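Local coordinates for protein aldo-keto reductase family 1, member B4 (Aldose reductase) (Schistosoma japonicum, PDB 4HBK) that probably catalyses the NADPH-dependent reduction of aldehydes, aldoses included, to alcohols, as other aldose reductases of the aldo/keto reductase family do, at residues V81-A86 and G153-T158; L181-L186 and H206-P211; T239-L244 and R325-L330. All blocks are in the same frame, centred on the assembly; numbering follows the deposited sequence.

How the contacts relate
All three contacts belong to one (alpha/beta)8 barrel and follow one another along the chain. Contacts 1 and 3 lie at the end of the barrel where the parallel strands finish, with centres about 19 Å and nearest atoms about 5 Å apart. In each, a turn leaving a strand (75-77 or 237-241) meets a long loop; Y241 of contact 3 lies about 7 Å, between side chains, from Y82 of contact 1, the predicted proton donor. Contact 2 lies about 25 and 27 Å from them between centres, at the other end, where helices 171-183 and 197-206 turn back into strands 187-193 and 213-217. Two contacts thus border the catalytic mouth; one joins two helix-to-strand connections.

Contact 1 (V81-A86 and G153-T158); sequences VYRNEA and GDLFPT
The two segments come nearest at V81 and L155, whose CA atoms are 7.0 Å apart, with V81 in the last turn of a short 3-10 segment that runs to Y82 and L155 in an irregular loop. L155 splits its two methyls between V81 and R83. CD2 comes within 3.7 Å of V81 CA and 3.8 Å of V81 CG2, so it packs on the backbone as well as on the side chain. That CG2 lies anti to the backbone N, which turns it outward to the loop; it also reaches F156 CE2 at 4.1 Å, meeting the ring at a slant. The other methyl, L155 CD1, sits 3.3 Å from R83 NH1, oblique to the guanidinium plane. R83 has a left-handed backbone conformation, and its chain bends at both chi2 and chi3, its end running antiparallel to L155. No hydrogen bond crosses, and R83 adds a charged group to an otherwise apolar contact. In barrel terms, the turn links strand 75-77 to helix 85-98 and the loop is the long excursion after strand 138-143, which in aldo/keto reductases overhangs the catalytic end of the barrel. Y82, the predicted proton donor, directs its CB away from the loop, and its OH is hydrogen-bonded to K291; V81 CG1 lies over one face of the Y82 ring near the rim, 4.1 Å above the plane. V81 also touches H144, predicted to bind substrate. Outside the two segments, W113 NE1 donates to the carbonyl of L155, and its ring meets that of F156 at an angle.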
# COMPACT_ATOMS: atom_id res chain seq x y z
N VAL A 81 -4.87 8.84 6.69
CA VAL A 81 -5.19 8.42 8.06
C VAL A 81 -3.99 8.45 9.02
O VAL A 81 -4.17 8.43 10.23
CB VAL A 81 -5.83 7.02 8.10
CG1 VAL A 81 -4.81 5.96 7.72
CG2 VAL A 81 -6.40 6.73 9.48
N TYR A 82 -2.77 8.47 8.48
CA TYR A 82 -1.58 8.51 9.35
C TYR A 82 -1.34 9.93 9.85
O TYR A 82 -0.49 10.16 10.70
CB TYR A 82 -0.35 8.01 8.60
CG TYR A 82 -0.49 6.59 8.12
CD1 TYR A 82 -0.95 5.59 8.98
CD2 TYR A 82 -0.18 6.23 6.83
CE1 TYR A 82 -1.09 4.29 8.56
CE2 TYR A 82 -0.32 4.93 6.39
CZ TYR A 82 -0.78 3.96 7.26
OH TYR A 82 -0.91 2.66 6.85
N ARG A 83 -2.08 10.88 9.28
CA ARG A 83 -2.05 12.27 9.74
C ARG A 83 -0.66 12.90 9.70
O ARG A 83 -0.31 13.69 10.58
CB ARG A 83 -2.62 12.35 11.16
CG ARG A 83 -4.09 12.00 11.22
CD ARG A 83 -4.85 12.95 12.12
NE ARG A 83 -5.18 12.33 13.39
CZ ARG A 83 -6.40 12.30 13.92
NH1 ARG A 83 -7.41 12.87 13.28
NH2 ARG A 83 -6.61 11.70 15.08
N ASN A 84 0.14 12.56 8.69
CA ASN A 84 1.48 13.12 8.56
C ASN A 84 1.84 13.49 7.14
O ASN A 84 3.01 13.61 6.80
CB ASN A 84 2.52 12.14 9.11
CG ASN A 84 2.47 10.80 8.42
OD1 ASN A 84 1.79 10.64 7.41
ND2 ASN A 84 3.21 9.82 8.95
N GLU A 85 0.83 13.65 6.28
CA GLU A 85 1.10 13.97 4.88
C GLU A 85 1.68 15.38 4.73
O GLU A 85 2.37 15.67 3.76
CB GLU A 85 -0.15 13.79 4.02
CG GLU A 85 -0.65 12.35 3.98
CD GLU A 85 -1.74 12.13 2.96
OE1 GLU A 85 -2.75 12.87 2.98
OE2 GLU A 85 -1.60 11.21 2.12
N ALA A 86 1.40 16.25 5.70
CA ALA A 86 1.96 17.60 5.66
C ALA A 86 3.46 17.56 5.93
O ALA A 86 4.23 18.26 5.27
CB ALA A 86 1.24 18.50 6.67
N GLY A 153 -16.29 13.93 11.70
CA GLY A 153 -15.75 13.95 13.04
C GLY A 153 -14.36 13.38 13.07
O GLY A 153 -13.49 13.78 12.29
N ASP A 154 -14.15 12.44 13.98
CA ASP A 154 -12.84 11.83 14.13
C ASP A 154 -12.61 10.74 13.07
O ASP A 154 -13.55 10.26 12.43
CB ASP A 154 -12.71 11.27 15.55
CG ASP A 154 -12.99 12.34 16.60
OD1 ASP A 154 -12.77 13.53 16.32
OD2 ASP A 154 -13.43 11.98 17.71
N LEU A 155 -11.35 10.37 12.87
CA LEU A 155 -11.05 9.41 11.82
C LEU A 155 -11.64 8.05 12.13
O LEU A 155 -11.96 7.29 11.21
CB LEU A 155 -9.54 9.34 11.57
CG LEU A 155 -9.16 10.36 10.50
CD1 LEU A 155 -9.46 11.77 11.01
CD2 LEU A 155 -7.72 10.24 10.07
N PHE A 156 -11.78 7.75 13.41
CA PHE A 156 -12.47 6.54 13.84
C PHE A 156 -13.67 6.94 14.70
O PHE A 156 -13.59 6.90 15.93
CB PHE A 156 -11.53 5.64 14.65
CG PHE A 156 -10.48 4.96 13.82
CD1 PHE A 156 -10.66 3.66 13.39
CD2 PHE A 156 -9.30 5.62 13.48
CE1 PHE A 156 -9.69 3.02 12.63
CE2 PHE A 156 -8.33 5.00 12.71
CZ PHE A 156 -8.52 3.69 12.29
N PRO A 157 -14.79 7.32 14.06
CA PRO A 157 -15.96 7.75 14.83
C PRO A 157 -16.39 6.62 15.76
O PRO A 157 -16.53 5.49 15.29
CB PRO A 157 -17.05 7.96 13.76
CG PRO A 157 -16.36 7.87 12.44
CD PRO A 157 -15.07 7.16 12.62
N THR A 158 -16.60 6.92 17.04
CA THR A 158 -16.82 5.85 18.02
C THR A 158 -17.98 6.15 18.98
O THR A 158 -18.20 7.29 19.35
CB THR A 158 -15.52 5.59 18.83
OG1 THR A 158 -14.43 5.28 17.94
CG2 THR A 158 -15.71 4.43 19.81

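Contact 2 (L181-L186 and H206-P211); sequences LVDEGL and HCRIKP
R208 NH1 donates to D183 OD2 at 2.8 Å, the shorter of two bonds that make an end-on, bidentate salt bridge. The other, R208 NH2 to D183 OD1 at 3.0 Å, is almost straight at 178° and uses the syn lone pair of OD1, which itself lies in the guanidinium plane. The NH1 bond is more bent, 145° at the hydrogen, with OD2 tilted out of the guanidinium plane; carboxylate and guanidinium planes are 31° apart. A single bend at chi3 turns the otherwise extended R208 chain onto its partner. Beside the ion pair, I209 CD1 meets V182 tip to tip, 3.8 Å from V182 CB, and V182 goes on to touch I190 of strand 187-193. Helix 171-183 stops here in a Schellman motif, with G185 at positive phi, before the chain enters that strand. The loop after helix 197-206 is held by the same helix one and two turns earlier: E179 OE2 accepts from the backbone N of both R208 and I209, and W175 NE1 donates to I209 O. With two acidic side chains of one helix holding the loop, R208 probably offsets negative charge that would otherwise gather near the carboxyl end of helix 171-183.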
# COMPACT_ATOMS: atom_id res chain seq x y z
N LEU A 181 -11.51 11.82 -10.56
CA LEU A 181 -10.19 12.33 -10.21
C LEU A 181 -9.21 12.06 -11.34
O LEU A 181 -8.31 12.87 -11.62
CB LEU A 181 -9.69 11.70 -8.90
CG LEU A 181 -10.53 12.00 -7.65
CD1 LEU A 181 -10.06 11.17 -6.46
CD2 LEU A 181 -10.51 13.50 -7.31
N VAL A 182 -9.37 10.91 -11.98
CA VAL A 182 -8.53 10.57 -13.12
C VAL A 182 -8.89 11.48 -14.32
O VAL A 182 -8.00 12.05 -14.95
CB VAL A 182 -8.68 9.08 -13.52
CG1 VAL A 182 -7.93 8.80 -14.83
CG2 VAL A 182 -8.18 8.18 -12.42
N ASP A 183 -10.18 11.60 -14.61
CA ASP A 183 -10.65 12.49 -15.67
C ASP A 183 -10.04 13.89 -15.56
O ASP A 183 -9.65 14.49 -16.56
CB ASP A 183 -12.18 12.62 -15.65
CG ASP A 183 -12.91 11.31 -15.98
OD1 ASP A 183 -12.30 10.38 -16.53
OD2 ASP A 183 -14.12 11.23 -15.69
N GLU A 184 -9.96 14.39 -14.33
CA GLU A 184 -9.54 15.77 -14.07
C GLU A 184 -8.03 15.94 -13.96
O GLU A 184 -7.55 17.05 -13.81
CB GLU A 184 -10.16 16.25 -12.76
CG GLU A 184 -11.67 16.21 -12.74
CD GLU A 184 -12.28 17.57 -12.94
OE1 GLU A 184 -12.44 17.99 -14.11
OE2 GLU A 184 -12.60 18.23 -11.92
N GLY A 185 -7.28 14.84 -14.00
CA GLY A 185 -5.84 14.94 -13.88
C GLY A 185 -5.28 15.06 -12.46
O GLY A 185 -4.07 15.18 -12.28
N LEU A 186 -6.15 15.02 -11.45
CA LEU A 186 -5.70 15.07 -10.07
C LEU A 186 -5.01 13.77 -9.65
O LEU A 186 -4.15 13.76 -8.76
CB LEU A 186 -6.87 15.38 -9.13
CG LEU A 186 -7.54 16.74 -9.33
CD1 LEU A 186 -8.83 16.82 -8.56
CD2 LEU A 186 -6.60 17.86 -8.90
N HIS A 206 -18.60 -2.90 -12.71
CA HIS A 206 -19.31 -1.62 -12.84
C HIS A 206 -18.46 -0.49 -13.38
O HIS A 206 -18.99 0.55 -13.76
CB HIS A 206 -19.86 -1.18 -11.48
CG HIS A 206 -21.05 -1.95 -11.02
ND1 HIS A 206 -20.96 -3.08 -10.23
CD2 HIS A 206 -22.38 -1.75 -11.22
CE1 HIS A 206 -22.17 -3.54 -9.98
NE2 HIS A 206 -23.05 -2.75 -10.56
N CYS A 207 -17.15 -0.67 -13.39
CA CYS A 207 -16.25 0.46 -13.58
C CYS A 207 -16.12 0.90 -15.04
O CYS A 207 -16.29 0.12 -15.97
CB CYS A 207 -14.86 0.14 -13.02
SG CYS A 207 -13.99 -1.12 -13.97
N ARG A 208 -15.81 2.18 -15.21
CA ARG A 208 -15.44 2.72 -16.50
C ARG A 208 -13.92 2.69 -16.58
O ARG A 208 -13.36 2.46 -17.65
CB ARG A 208 -15.98 4.15 -16.65
CG ARG A 208 -15.32 4.97 -17.75
CD ARG A 208 -16.11 6.25 -18.03
NE ARG A 208 -16.24 7.11 -16.85
CZ ARG A 208 -15.37 8.06 -16.51
NH1 ARG A 208 -15.57 8.80 -15.43
NH2 ARG A 208 -14.29 8.28 -17.26
N ILE A 209 -13.26 2.94 -15.44
CA ILE A 209 -11.80 2.90 -15.34
C ILE A 209 -11.41 1.82 -14.34
O ILE A 209 -11.81 1.85 -13.19
CB ILE A 209 -11.23 4.23 -14.84
CG1 ILE A 209 -11.57 5.37 -15.80
CG2 ILE A 209 -9.71 4.13 -14.67
CD1 ILE A 209 -11.13 6.75 -15.29
N LYS A 210 -10.64 0.84 -14.80
CA LYS A 210 -10.29 -0.28 -13.95
C LYS A 210 -9.30 0.11 -12.87
O LYS A 210 -8.46 0.99 -13.06
CB LYS A 210 -9.76 -1.45 -14.79
CG LYS A 210 -10.81 -2.02 -15.72
CD LYS A 210 -10.54 -3.47 -16.08
CE LYS A 210 -9.77 -3.60 -17.37
NZ LYS A 210 -10.03 -4.92 -18.04
N PRO A 211 -9.42 -0.52 -11.70
CA PRO A 211 -8.39 -0.34 -10.68
C PRO A 211 -7.07 -0.79 -11.27
O PRO A 211 -7.07 -1.78 -12.02
CB PRO A 211 -8.85 -1.29 -9.56
CG PRO A 211 -9.93 -2.19 -10.19
CD PRO A 211 -10.54 -1.37 -11.26

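Contact 3 (T239-L244 and R325-L330); sequences TAYAPL and RQFTLL
The rings of Y241 and F327 form an offset edge-to-face pair, the edge of Y241 directed to the face of F327, with centroids 5.8 Å apart and planes at 67°. F327 CD2 sits at the edge of the Y241 ring, near its plane and 4.0 Å from Y241 CE1. On the F327 ring a second neighbour comes in obliquely: A242 CB lies 3.4 Å from CE2, the closest touch between the segments. Further out along the tyrosine, OH passes F327 CB at 4.0 Å, but its polar partner is N194 OD1. Y241 is the last residue of strand 237-241, and a chi1 of 78° carries its ring across to F327. The chain then takes a left-handed conformation at A242, whose CB is turned to F327. F327 belongs to the loop after helix 311-319, in the C-terminal region that in this family folds across the mouth of the barrel. E217, from the neighbouring strand 213-217, fastens this loop by accepting from the backbone N of Q326 on OE2 and of F327 on OE1. In related aldose reductases the tyrosine in this position stacks on the nicotinamide of NADPH, so it is probably the same here. The link across the segments is purely apolar and aromatic, and the hydrogen bonds of Y241 OH to N194 and of the loop to E217 probably help to hold the two rings in place.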
# COMPACT_ATOMS: atom_id res chain seq x y z
N THR A 239 0.33 -4.89 -4.44
CA THR A 239 1.34 -4.37 -3.54
C THR A 239 1.20 -5.07 -2.21
O THR A 239 0.10 -5.24 -1.69
CB THR A 239 1.16 -2.86 -3.33
OG1 THR A 239 1.43 -2.17 -4.56
CG2 THR A 239 2.11 -2.34 -2.23
N ALA A 240 2.34 -5.49 -1.66
CA ALA A 240 2.35 -6.16 -0.38
C ALA A 240 2.60 -5.13 0.69
O ALA A 240 3.64 -4.49 0.70
CB ALA A 240 3.44 -7.21 -0.34
N TYR A 241 1.64 -4.95 1.59
CA TYR A 241 1.96 -4.16 2.75
C TYR A 241 2.34 -5.06 3.92
O TYR A 241 2.07 -6.27 3.91
CB TYR A 241 0.87 -3.12 3.07
CG TYR A 241 -0.38 -3.59 3.77
CD1 TYR A 241 -0.38 -3.97 5.11
CD2 TYR A 241 -1.61 -3.55 3.11
CE1 TYR A 241 -1.56 -4.36 5.76
CE2 TYR A 241 -2.79 -3.92 3.74
CZ TYR A 241 -2.76 -4.33 5.05
OH TYR A 241 -3.95 -4.69 5.64
N ALA A 242 3.00 -4.48 4.92
CA ALA A 242 3.59 -5.25 6.01
C ALA A 242 4.37 -6.44 5.45
O ALA A 242 4.17 -7.57 5.89
CB ALA A 242 2.50 -5.73 6.96
N PRO A 243 5.28 -6.17 4.49
CA PRO A 243 6.03 -7.21 3.77
C PRO A 243 7.00 -7.98 4.67
O PRO A 243 7.38 -9.11 4.36
CB PRO A 243 6.79 -6.42 2.71
CG PRO A 243 6.95 -5.07 3.29
CD PRO A 243 5.71 -4.82 4.10
N LEU A 244 7.40 -7.37 5.78
CA LEU A 244 8.25 -8.04 6.77
C LEU A 244 7.42 -8.63 7.92
O LEU A 244 7.97 -9.11 8.90
CB LEU A 244 9.28 -7.05 7.32
CG LEU A 244 10.19 -6.42 6.27
CD1 LEU A 244 11.20 -5.48 6.92
CD2 LEU A 244 10.91 -7.49 5.45
N ARG A 325 -3.28 -14.11 9.36
CA ARG A 325 -3.45 -12.69 9.08
C ARG A 325 -3.06 -11.86 10.29
O ARG A 325 -3.59 -12.07 11.39
CB ARG A 325 -4.90 -12.39 8.72
CG ARG A 325 -5.07 -11.04 8.06
CD ARG A 325 -6.53 -10.74 7.73
NE ARG A 325 -7.09 -11.64 6.73
CZ ARG A 325 -6.93 -11.51 5.41
NH1 ARG A 325 -6.20 -10.51 4.93
NH2 ARG A 325 -7.50 -12.37 4.58
N GLN A 326 -2.17 -10.89 10.09
CA GLN A 326 -1.76 -10.01 11.19
C GLN A 326 -2.66 -8.78 11.34
O GLN A 326 -2.89 -8.30 12.45
CB GLN A 326 -0.30 -9.56 11.02
CG GLN A 326 0.68 -10.67 10.70
CD GLN A 326 0.71 -11.76 11.75
OE1 GLN A 326 0.62 -12.95 11.44
NE2 GLN A 326 0.86 -11.36 13.02
N PHE A 327 -3.18 -8.27 10.23
CA PHE A 327 -3.99 -7.06 10.27
C PHE A 327 -5.45 -7.35 9.97
O PHE A 327 -5.85 -7.48 8.81
CB PHE A 327 -3.42 -5.98 9.34
CG PHE A 327 -2.02 -5.56 9.70
CD1 PHE A 327 -1.81 -4.53 10.60
CD2 PHE A 327 -0.93 -6.24 9.19
CE1 PHE A 327 -0.51 -4.17 10.96
CE2 PHE A 327 0.36 -5.89 9.56
CZ PHE A 327 0.57 -4.85 10.44
N THR A 328 -6.23 -7.45 11.03
CA THR A 328 -7.60 -7.95 10.98
C THR A 328 -8.67 -6.88 11.21
O THR A 328 -9.84 -7.13 10.94
CB THR A 328 -7.80 -9.08 12.00
OG1 THR A 328 -7.50 -8.58 13.31
CG2 THR A 328 -6.91 -10.27 11.68
N LEU A 329 -8.27 -5.74 11.75
CA LEU A 329 -9.20 -4.67 12.09
C LEU A 329 -10.59 -5.17 12.54
O LEU A 329 -11.62 -4.81 11.95
CB LEU A 329 -9.35 -3.73 10.89
CG LEU A 329 -9.45 -2.21 11.11
CD1 LEU A 329 -10.35 -1.81 12.29
CD2 LEU A 329 -8.08 -1.63 11.27
N LEU A 330 -10.65 -5.98 13.60
CA LEU A 330 -11.89 -6.63 14.03
C LEU A 330 -13.00 -5.66 14.38
O LEU A 330 -14.16 -6.04 14.36
CB LEU A 330 -11.62 -7.51 15.24
CG LEU A 330 -10.76 -8.75 14.98
CD1 LEU A 330 -10.48 -9.46 16.30
CD2 LEU A 330 -11.45 -9.68 14.01